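Long-range contacts in glycerophosphodiester phosphodiesterase (Parabacteroides distasonis, PDB 3NO3), which is a TIM-barrel protein of the glycerophosphoryl diester phosphodiesterase family, with a magnesium ion bound at a site of acidic side chains: residues I101-S106 against D134-N139; D115-S120 against C143-R148; V155-G160 against L170-L175. All blocks are in the same frame, centred on the assembly; numbering follows the deposited sequence.

Contact 1 of 3, residues I101-S106 against D134-N139. With MG (magnesium ion), chain B.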
loop_
_atom_site.group_PDB
_atom_site.type_symbol
_atom_site.label_atom_id
_atom_site.label_comp_id
_atom_site.label_asym_id
_atom_site.label_seq_id
_atom_site.Cartn_x
_atom_site.Cartn_y
_atom_site.Cartn_z
ATOM N N ILE A 101 1.311 -4.520 1.339
ATOM C CA ILE A 101 1.076 -3.521 0.311
ATOM C C ILE A 101 1.942 -2.301 0.664
ATOM O O ILE A 101 1.590 -1.499 1.494
ATOM C CB ILE A 101 -0.427 -3.154 0.157
ATOM C CG1 ILE A 101 -1.311 -4.412 0.018
ATOM C CG2 ILE A 101 -0.605 -2.246 -1.035
ATOM C CD1 ILE A 101 -0.960 -5.374 -1.129
ATOM N N PHE A 102 3.106 -2.205 0.025
ATOM C CA PHE A 102 4.218 -1.357 0.427
ATOM C C PHE A 102 4.114 -0.119 -0.434
ATOM O O PHE A 102 4.409 -0.193 -1.624
ATOM C CB PHE A 102 5.494 -2.171 0.118
ATOM C CG PHE A 102 6.832 -1.568 0.533
ATOM C CD1 PHE A 102 7.295 -0.312 0.100
ATOM C CD2 PHE A 102 7.713 -2.352 1.265
ATOM C CE1 PHE A 102 8.547 0.144 0.438
ATOM C CE2 PHE A 102 8.962 -1.894 1.615
ATOM C CZ PHE A 102 9.379 -0.656 1.218
ATOM N N GLU A 103 3.672 0.996 0.144
ATOM C CA GLU A 103 3.723 2.278 -0.543
ATOM C C GLU A 103 5.080 2.955 -0.312
ATOM O O GLU A 103 5.383 3.351 0.821
ATOM C CB GLU A 103 2.587 3.227 -0.149
ATOM C CG GLU A 103 2.683 4.513 -0.973
ATOM C CD GLU A 103 1.561 5.526 -0.763
ATOM O OE1 GLU A 103 0.485 5.201 -0.207
ATOM O OE2 GLU A 103 1.748 6.658 -1.232
ATOM N N LEU A 104 5.877 3.124 -1.361
ATOM C CA LEU A 104 7.064 3.999 -1.227
ATOM C C LEU A 104 6.595 5.444 -1.473
ATOM O O LEU A 104 6.072 5.775 -2.558
ATOM C CB LEU A 104 8.193 3.640 -2.186
ATOM C CG LEU A 104 9.534 4.328 -1.974
ATOM C CD1 LEU A 104 10.130 4.027 -0.526
ATOM C CD2 LEU A 104 10.525 3.944 -3.133
ATOM N N LYS A 105 6.803 6.295 -0.481
ATOM C CA LYS A 105 6.496 7.735 -0.599
ATOM C C LYS A 105 7.405 8.390 -1.608
ATOM O O LYS A 105 8.508 7.892 -1.887
ATOM C CB LYS A 105 6.664 8.406 0.745
ATOM C CG LYS A 105 5.688 7.909 1.831
ATOM C CD LYS A 105 4.226 8.323 1.586
ATOM C CE LYS A 105 3.993 9.858 1.547
ATOM N NZ LYS A 105 2.544 10.150 1.819
ATOM N N SER A 106 6.943 9.488 -2.178
ATOM C CA SER A 106 7.712 10.241 -3.153
ATOM C C SER A 106 8.909 10.964 -2.493
ATOM O O SER A 106 8.731 11.677 -1.471
ATOM C CB SER A 106 6.817 11.282 -3.832
ATOM O OG SER A 106 7.488 11.890 -4.921
ATOM N N ASP A 134 3.929 -6.467 -2.414
ATOM C CA ASP A 134 3.486 -5.761 -3.620
ATOM C C ASP A 134 3.813 -4.282 -3.426
ATOM O O ASP A 134 3.671 -3.759 -2.326
ATOM C CB ASP A 134 1.965 -5.900 -3.798
ATOM C CG ASP A 134 1.490 -7.332 -3.952
ATOM O OD1 ASP A 134 2.292 -8.304 -4.089
ATOM O OD2 ASP A 134 0.251 -7.474 -3.948
ATOM N N TYR A 135 4.295 -3.606 -4.469
ATOM C CA TYR A 135 4.698 -2.210 -4.369
ATOM C C TYR A 135 3.678 -1.288 -5.039
ATOM O O TYR A 135 3.081 -1.626 -6.106
ATOM C CB TYR A 135 6.072 -2.011 -5.049
ATOM C CG TYR A 135 7.177 -2.822 -4.432
ATOM C CD1 TYR A 135 7.689 -2.488 -3.172
ATOM C CD2 TYR A 135 7.716 -3.916 -5.089
ATOM C CE1 TYR A 135 8.713 -3.224 -2.576
ATOM C CE2 TYR A 135 8.749 -4.707 -4.479
ATOM C CZ TYR A 135 9.231 -4.344 -3.207
ATOM O OH TYR A 135 10.280 -5.064 -2.619
ATOM N N ILE A 136 3.481 -0.132 -4.420
ATOM C CA ILE A 136 2.651 0.936 -4.969
ATOM C C ILE A 136 3.366 2.267 -4.764
ATOM O O ILE A 136 4.084 2.415 -3.782
ATOM C CB ILE A 136 1.231 0.941 -4.355
ATOM C CG1 ILE A 136 1.226 1.281 -2.848
ATOM C CG2 ILE A 136 0.527 -0.459 -4.554
ATOM C CD1 ILE A 136 -0.222 1.373 -2.190
ATOM N N SER A 137 3.178 3.252 -5.644
ATOM C CA SER A 137 3.771 4.584 -5.418
ATOM C C SER A 137 3.079 5.627 -6.284
ATOM O O SER A 137 2.664 5.325 -7.400
ATOM C CB SER A 137 5.283 4.592 -5.738
ATOM O OG SER A 137 5.911 5.801 -5.388
ATOM N N PHE A 138 2.968 6.849 -5.785
ATOM C CA PHE A 138 2.652 7.985 -6.649
ATOM C C PHE A 138 3.765 8.381 -7.583
ATOM O O PHE A 138 3.503 9.116 -8.539
ATOM C CB PHE A 138 2.314 9.240 -5.811
ATOM C CG PHE A 138 0.952 9.153 -5.135
ATOM C CD1 PHE A 138 -0.192 9.554 -5.806
ATOM C CD2 PHE A 138 0.823 8.662 -3.852
ATOM C CE1 PHE A 138 -1.452 9.450 -5.195
ATOM C CE2 PHE A 138 -0.426 8.591 -3.229
ATOM C CZ PHE A 138 -1.549 8.978 -3.908
ATOM N N ASN A 139 5.006 7.990 -7.264
ATOM C CA ASN A 139 6.163 8.448 -7.997
ATOM C C ASN A 139 6.541 7.513 -9.112
ATOM O O ASN A 139 6.853 6.329 -8.868
ATOM C CB ASN A 139 7.375 8.591 -7.048
ATOM C CG ASN A 139 8.532 9.289 -7.722
ATOM O OD1 ASN A 139 9.377 8.645 -8.367
ATOM N ND2 ASN A 139 8.547 10.629 -7.637
HETATM MG MG MG B . -0.418 5.061 1.571
HETATM O O HOH W 1 3.688 7.182 -2.990
HETATM O O HOH W 2 5.897 12.006 -7.083
HETATM O O HOH W 3 -1.393 5.021 3.492
HETATM O O HOH W 4 -0.466 7.189 1.799
#

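Contact 2 of 3, residues D115-S120 against C143-R148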
loop_
_atom_site.group_PDB
_atom_site.type_symbol
_atom_site.label_atom_id
_atom_site.label_comp_id
_atom_site.label_asym_id
_atom_site.label_seq_id
_atom_site.Cartn_x
_atom_site.Cartn_y
_atom_site.Cartn_z
ATOM N N ASP A 115 17.090 5.393 -5.524
ATOM C CA ASP A 115 17.808 4.927 -4.343
ATOM C C ASP A 115 16.880 4.358 -3.257
ATOM O O ASP A 115 17.169 3.288 -2.737
ATOM C CB ASP A 115 18.700 5.990 -3.758
ATOM C CG ASP A 115 19.866 6.378 -4.676
ATOM O OD1 ASP A 115 20.353 5.592 -5.496
ATOM O OD2 ASP A 115 20.280 7.529 -4.551
ATOM N N ALA A 116 15.751 5.007 -2.999
ATOM C CA ALA A 116 14.796 4.539 -1.995
ATOM C C ALA A 116 14.162 3.211 -2.437
ATOM O O ALA A 116 13.991 2.277 -1.619
ATOM C CB ALA A 116 13.733 5.619 -1.717
ATOM N N ALA A 117 13.885 3.084 -3.741
ATOM C CA ALA A 117 13.349 1.840 -4.275
ATOM C C ALA A 117 14.369 0.678 -4.226
ATOM O O ALA A 117 14.014 -0.420 -3.818
ATOM C CB ALA A 117 12.812 2.041 -5.674
ATOM N N ARG A 118 15.599 0.933 -4.625
ATOM C CA ARG A 118 16.659 -0.069 -4.494
ATOM C C ARG A 118 16.814 -0.546 -3.041
ATOM O O ARG A 118 16.847 -1.755 -2.786
ATOM C CB ARG A 118 17.993 0.481 -5.012
ATOM C CG ARG A 118 19.111 -0.589 -5.042
ATOM C CD ARG A 118 20.506 -0.092 -5.383
ATOM N NE ARG A 118 20.952 0.917 -4.418
ATOM C CZ ARG A 118 20.915 2.244 -4.595
ATOM N NH1 ARG A 118 20.464 2.822 -5.731
ATOM N NH2 ARG A 118 21.346 3.026 -3.605
ATOM N N LEU A 119 16.885 0.395 -2.091
ATOM C CA LEU A 119 17.090 0.015 -0.690
ATOM C C LEU A 119 15.875 -0.732 -0.130
ATOM O O LEU A 119 16.018 -1.593 0.748
ATOM C CB LEU A 119 17.485 1.201 0.185
ATOM C CG LEU A 119 18.867 1.819 -0.052
ATOM C CD1 LEU A 119 18.993 3.174 0.694
ATOM C CD2 LEU A 119 19.995 0.947 0.362
ATOM N N SER A 120 14.677 -0.371 -0.604
ATOM C CA SER A 120 13.448 -1.055 -0.241
ATOM C C SER A 120 13.473 -2.510 -0.697
ATOM O O SER A 120 13.258 -3.417 0.106
ATOM C CB SER A 120 12.213 -0.373 -0.847
ATOM O OG SER A 120 11.950 0.883 -0.255
ATOM N N CYS A 143 8.367 3.640 -9.143
ATOM C CA CYS A 143 7.675 2.516 -9.807
ATOM C C CYS A 143 8.556 1.874 -10.880
ATOM O O CYS A 143 8.678 0.680 -10.921
ATOM C CB CYS A 143 6.385 2.992 -10.455
ATOM S SG CYS A 143 5.073 3.527 -9.286
ATOM N N LYS A 144 9.182 2.687 -11.723
ATOM C CA LYS A 144 10.019 2.137 -12.801
ATOM C C LYS A 144 11.211 1.339 -12.253
ATOM O O LYS A 144 11.560 0.258 -12.786
ATOM C CB LYS A 144 10.499 3.264 -13.738
ATOM C CG LYS A 144 9.437 3.805 -14.732
ATOM C CD LYS A 144 10.028 5.020 -15.509
ATOM C CE LYS A 144 9.239 5.380 -16.710
ATOM N NZ LYS A 144 9.837 6.618 -17.311
ATOM N N GLU A 145 11.802 1.827 -11.164
ATOM C CA GLU A 145 12.897 1.094 -10.515
ATOM C C GLU A 145 12.428 -0.190 -9.861
ATOM O O GLU A 145 13.102 -1.201 -9.970
ATOM C CB GLU A 145 13.605 2.005 -9.495
ATOM C CG GLU A 145 14.942 1.460 -8.963
ATOM C CD GLU A 145 16.034 1.274 -10.019
ATOM O OE1 GLU A 145 15.842 1.541 -11.230
ATOM O OE2 GLU A 145 17.128 0.812 -9.625
ATOM N N PHE A 146 11.260 -0.197 -9.212
ATOM C CA PHE A 146 10.709 -1.475 -8.717
ATOM C C PHE A 146 10.448 -2.499 -9.849
ATOM O O PHE A 146 10.810 -3.673 -9.762
ATOM C CB PHE A 146 9.392 -1.255 -7.954
ATOM C CG PHE A 146 9.554 -0.668 -6.572
ATOM C CD1 PHE A 146 10.348 -1.293 -5.608
ATOM C CD2 PHE A 146 8.810 0.443 -6.201
ATOM C CE1 PHE A 146 10.457 -0.777 -4.302
ATOM C CE2 PHE A 146 8.948 1.004 -4.922
ATOM C CZ PHE A 146 9.761 0.376 -3.970
ATOM N N ILE A 147 9.885 -2.022 -10.942
ATOM C CA ILE A 147 9.641 -2.871 -12.115
ATOM C C ILE A 147 10.975 -3.459 -12.651
ATOM O O ILE A 147 11.069 -4.669 -12.920
ATOM C CB ILE A 147 8.860 -2.071 -13.210
ATOM C CG1 ILE A 147 7.408 -1.797 -12.744
ATOM C CG2 ILE A 147 8.841 -2.828 -14.580
ATOM C CD1 ILE A 147 6.734 -0.639 -13.505
ATOM N N ARG A 148 11.990 -2.607 -12.782
ATOM C CA ARG A 148 13.303 -3.010 -13.298
ATOM C C ARG A 148 13.994 -4.019 -12.370
ATOM O O ARG A 148 14.520 -5.016 -12.834
ATOM C CB ARG A 148 14.225 -1.785 -13.463
ATOM C CG ARG A 148 15.566 -2.089 -14.127
ATOM C CD ARG A 148 16.479 -0.855 -14.133
ATOM N NE ARG A 148 17.080 -0.570 -12.833
ATOM C CZ ARG A 148 18.119 -1.223 -12.286
ATOM N NH1 ARG A 148 18.698 -2.265 -12.887
ATOM N NH2 ARG A 148 18.595 -0.837 -11.089
HETATM O O HOH W 5 19.238 1.857 -8.130
#

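Contact 3 of 3, residues V155-G160 against L170-L175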
loop_
_atom_site.group_PDB
_atom_site.type_symbol
_atom_site.label_atom_id
_atom_site.label_comp_id
_atom_site.label_asym_id
_atom_site.label_seq_id
_atom_site.Cartn_x
_atom_site.Cartn_y
_atom_site.Cartn_z
ATOM N N VAL A 155 3.646 -4.357 -9.083
ATOM C CA VAL A 155 3.871 -2.929 -9.019
ATOM C C VAL A 155 2.630 -2.174 -9.585
ATOM O O VAL A 155 2.264 -2.391 -10.759
ATOM C CB VAL A 155 5.111 -2.477 -9.781
ATOM C CG1 VAL A 155 5.329 -1.006 -9.535
ATOM C CG2 VAL A 155 6.373 -3.301 -9.388
ATOM N N SER A 156 1.991 -1.312 -8.774
ATOM C CA SER A 156 0.841 -0.523 -9.214
ATOM C C SER A 156 1.082 0.976 -9.080
ATOM O O SER A 156 1.731 1.426 -8.131
ATOM C CB SER A 156 -0.432 -0.914 -8.495
ATOM O OG SER A 156 -0.651 -2.274 -8.626
ATOM N N TYR A 157 0.541 1.747 -10.019
ATOM C CA TYR A 157 0.693 3.189 -9.988
ATOM C C TYR A 157 -0.445 3.795 -9.189
ATOM O O TYR A 157 -1.597 3.370 -9.360
ATOM C CB TYR A 157 0.631 3.721 -11.393
ATOM C CG TYR A 157 1.008 5.149 -11.624
ATOM C CD1 TYR A 157 2.180 5.707 -11.077
ATOM C CD2 TYR A 157 0.287 5.920 -12.499
ATOM C CE1 TYR A 157 2.545 6.984 -11.348
ATOM C CE2 TYR A 157 0.669 7.206 -12.809
ATOM C CZ TYR A 157 1.807 7.727 -12.252
ATOM O OH TYR A 157 2.140 9.008 -12.547
ATOM N N LEU A 158 -0.152 4.821 -8.371
ATOM C CA LEU A 158 -1.177 5.507 -7.577
ATOM C C LEU A 158 -1.761 6.790 -8.171
ATOM O O LEU A 158 -2.814 7.216 -7.749
ATOM C CB LEU A 158 -0.651 5.822 -6.163
ATOM C CG LEU A 158 -0.589 4.659 -5.177
ATOM C CD1 LEU A 158 0.332 5.088 -4.001
ATOM C CD2 LEU A 158 -1.985 4.251 -4.661
ATOM N N ASN A 159 -1.094 7.420 -9.132
ATOM C CA ASN A 159 -1.360 8.867 -9.364
ATOM C C ASN A 159 -2.568 9.194 -10.242
ATOM O O ASN A 159 -3.059 10.343 -10.226
ATOM C CB ASN A 159 -0.108 9.531 -9.920
ATOM C CG ASN A 159 -0.140 11.023 -9.778
ATOM O OD1 ASN A 159 -0.269 11.503 -8.682
ATOM N ND2 ASN A 159 -0.077 11.769 -10.902
ATOM N N GLY A 160 -3.048 8.222 -11.025
ATOM C CA GLY A 160 -4.390 8.302 -11.575
ATOM C C GLY A 160 -4.525 8.767 -13.025
ATOM O O GLY A 160 -5.640 8.726 -13.553
ATOM N N LEU A 170 4.462 0.130 -19.805
ATOM C CA LEU A 170 5.570 0.447 -18.868
ATOM C C LEU A 170 5.980 -0.725 -17.948
ATOM O O LEU A 170 6.979 -0.605 -17.231
ATOM C CB LEU A 170 5.258 1.730 -18.046
ATOM C CG LEU A 170 5.233 3.034 -18.909
ATOM C CD1 LEU A 170 4.584 4.223 -18.192
ATOM C CD2 LEU A 170 6.623 3.455 -19.388
ATOM N N GLY A 171 5.266 -1.858 -18.003
ATOM C CA GLY A 171 5.554 -3.014 -17.135
ATOM C C GLY A 171 4.851 -3.012 -15.793
ATOM O O GLY A 171 5.171 -3.823 -14.929
ATOM N N PHE A 172 3.845 -2.169 -15.609
ATOM C CA PHE A 172 3.048 -2.249 -14.383
ATOM C C PHE A 172 2.211 -3.506 -14.405
ATOM O O PHE A 172 1.842 -3.987 -15.492
ATOM C CB PHE A 172 2.118 -1.046 -14.251
ATOM C CG PHE A 172 2.804 0.238 -13.817
ATOM C CD1 PHE A 172 3.418 1.080 -14.730
ATOM C CD2 PHE A 172 2.853 0.580 -12.465
ATOM C CE1 PHE A 172 4.043 2.263 -14.304
ATOM C CE2 PHE A 172 3.470 1.735 -12.061
ATOM C CZ PHE A 172 4.046 2.579 -12.967
ATOM N N THR A 173 1.920 -4.039 -13.221
ATOM C CA THR A 173 1.019 -5.154 -13.075
ATOM C C THR A 173 -0.373 -4.724 -12.562
ATOM O O THR A 173 -1.257 -5.563 -12.501
ATOM C CB THR A 173 1.585 -6.235 -12.134
ATOM O OG1 THR A 173 1.606 -5.712 -10.812
ATOM C CG2 THR A 173 2.976 -6.642 -12.572
ATOM N N GLY A 174 -0.568 -3.449 -12.219
ATOM C CA GLY A 174 -1.868 -2.959 -11.820
ATOM C C GLY A 174 -1.982 -1.445 -11.696
ATOM O O GLY A 174 -1.008 -0.737 -11.876
ATOM N N LEU A 175 -3.204 -0.964 -11.496
ATOM C CA LEU A 175 -3.470 0.386 -11.059
ATOM C C LEU A 175 -4.049 0.329 -9.654
ATOM O O LEU A 175 -4.667 -0.666 -9.255
ATOM C CB LEU A 175 -4.440 1.115 -12.002
ATOM C CG LEU A 175 -5.881 0.702 -12.253
ATOM C CD1 LEU A 175 -6.840 1.053 -11.133
ATOM C CD2 LEU A 175 -6.330 1.361 -13.624
HETATM O O HOH W 6 -3.811 -3.041 -8.431
#

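Contact 1 of 3, residues I101-S106 against D134-N139
Leu104 O is gripped twice: Ser137 OG donates to it at 2.8 Å, and an ordered water donates a second bond. Ser137 OG also accepts from Asn139 N, closing an ST turn at the strand end. The same water accepts from Phe138 N and donates to Glu103 OE2, helping to fix a carboxylate whose other oxygen, Glu103 OE1, binds the magnesium ion at 2.0 Å. Glu39 and Asp41 complete the protein ligands. With CG anti to the backbone N (chi1 -177°), the extended Glu103 chain brings OE2 to the edge of the Phe138 ring, 3.4 Å from CD2. Ile136 CG1 lies 3.6 Å from Glu103 CB, the two side chains crossing at about a right angle. Phe102 and Tyr135 occupy the other face of the sheet as a T-shaped pair, tyrosine edge to phenylalanine face, planes at 68°. Parallel-strand hydrogen bonds run from Phe102 N to Asp134 O and Ile136 N to Phe102 O, both 2.9 Å, and from Leu104 N to Ile136 O. Strand 99-104 lies between strands 37-44 and 133-137, while helix 110-126 packs on Phe102 and Tyr135, and helix 140-149 on Leu104 and Ser137.

Contact 2 of 3, residues D115-S120 against C143-R148
In the helical layer around the TIM barrel, helices 110-126 and 140-149 are neighbours, and they meet where Ala117 sits on the ring of Phe146. The axes of segments 115-120 and 143-148 approach to 8.7 Å, with 37° between their directions, close enough for the Ala117 methyl to touch both Phe146 and Glu145. Ala117 CB stands over the centre of the Phe146 ring, 3.9 Å from the centroid and 11° off the normal, a clear CH-pi contact. Ser120 approaches the same ring differently, at its edge and near its plane, with CB 3.9 Å from Phe146 CE1. The backbone joins in as well, since Ala117 O lies 3.6 Å from Phe146 CE1. With CG anti to the carbonyl carbon (chi1 -75°), the end of the Phe146 side chain comes nearer helix 110-126 than its base does.

These helices follow successive strands of the barrel, and Phe146 lies between helix and sheet, Ala117 over one face and the stacked ring of Tyr135 on the other; it also touches Leu104 and Val155. Ser120 turns its hydroxyl back into its own helix, where OG donates to Ala116 O at 2.8 Å; that carbonyl also accepts the helical bond from Ser120 N, the two donors arriving from opposite faces of its plane.

Toward the outer side, Glu145 lays its CB against Ala117 CB and then bends at chi2. Its carboxylate is held side-on by Arg148, with NE to OE1 at 2.9 Å and NH2 to OE2 at 2.6 Å. A water spans the helices, donating to Glu145 OE2 and accepting from Arg118 NH1, whose guanidinium is tied in turn to Asp115 OD1 by an intrahelical salt bridge.

Contact 3 of 3, residues V155-G160 against L170-L175
Val155 to Tyr157 run parallel to the start of strand 174-178, with Ser156 and Gly174 paired at a CA to CA distance of 4.5 Å. Val155 O accepts from Thr173 N at 3.0 Å, in the carbonyl plane, and weakly from Gly174 N; Tyr157 N reaches Gly174 O in a bond that is also weak. Thr173 adds a side-chain bond: its OG1, placed between its own backbone N and carbonyl carbon (chi1 69°), accepts from Val155 N at 3.0 Å and is also hydrogen-bonded to Glu154 OE1. The pairing closes a beta-alpha-beta crossover through helix 164-169, which ends in a Schellman motif at Gly171 just before the chain turns into Phe172. That phenylalanine packs along strand 155-157. Its ring edge meets Val155 O, 3.5 Å from CD2, and its CE2 lies 3.5 Å from Tyr157 CB. The Tyr157 and Phe172 rings are inclined at 56°, and Leu167 of the connecting helix touches both. On the face of the sheet opposite Tyr157 and Leu175, Ser156 OG lies 3.5 Å from Gly174 CA, fitting against a residue without a side chain, and a water joins Ser156 OG to Leu175 O, donating to the carbonyl at 2.7 Å.

Read from the N terminus, the chain offers a worked example of how successive barrel units are fastened together. Strand 99-104 opens contact 1 and helix 110-126 opens contact 2; strand 133-137 then closes the first, and helix 140-149 closes the second. The two contacts cross, one tying strands and the other the helices outside them, with Phe102 against Ser120 and Leu104 against Ala117 joining the layers. Contact 3 follows in series as a shorter loop, closed by strand 174-178. Strand 155-157 continues the sheet beside 133-137, probably with hydrogen bonds from Ser156 N to Tyr135 O and, just past the strand, Leu158 N to Ser137 O; Cys143 on Phe172 and Ile147 on Val155 bring contacts 2 and 3 together.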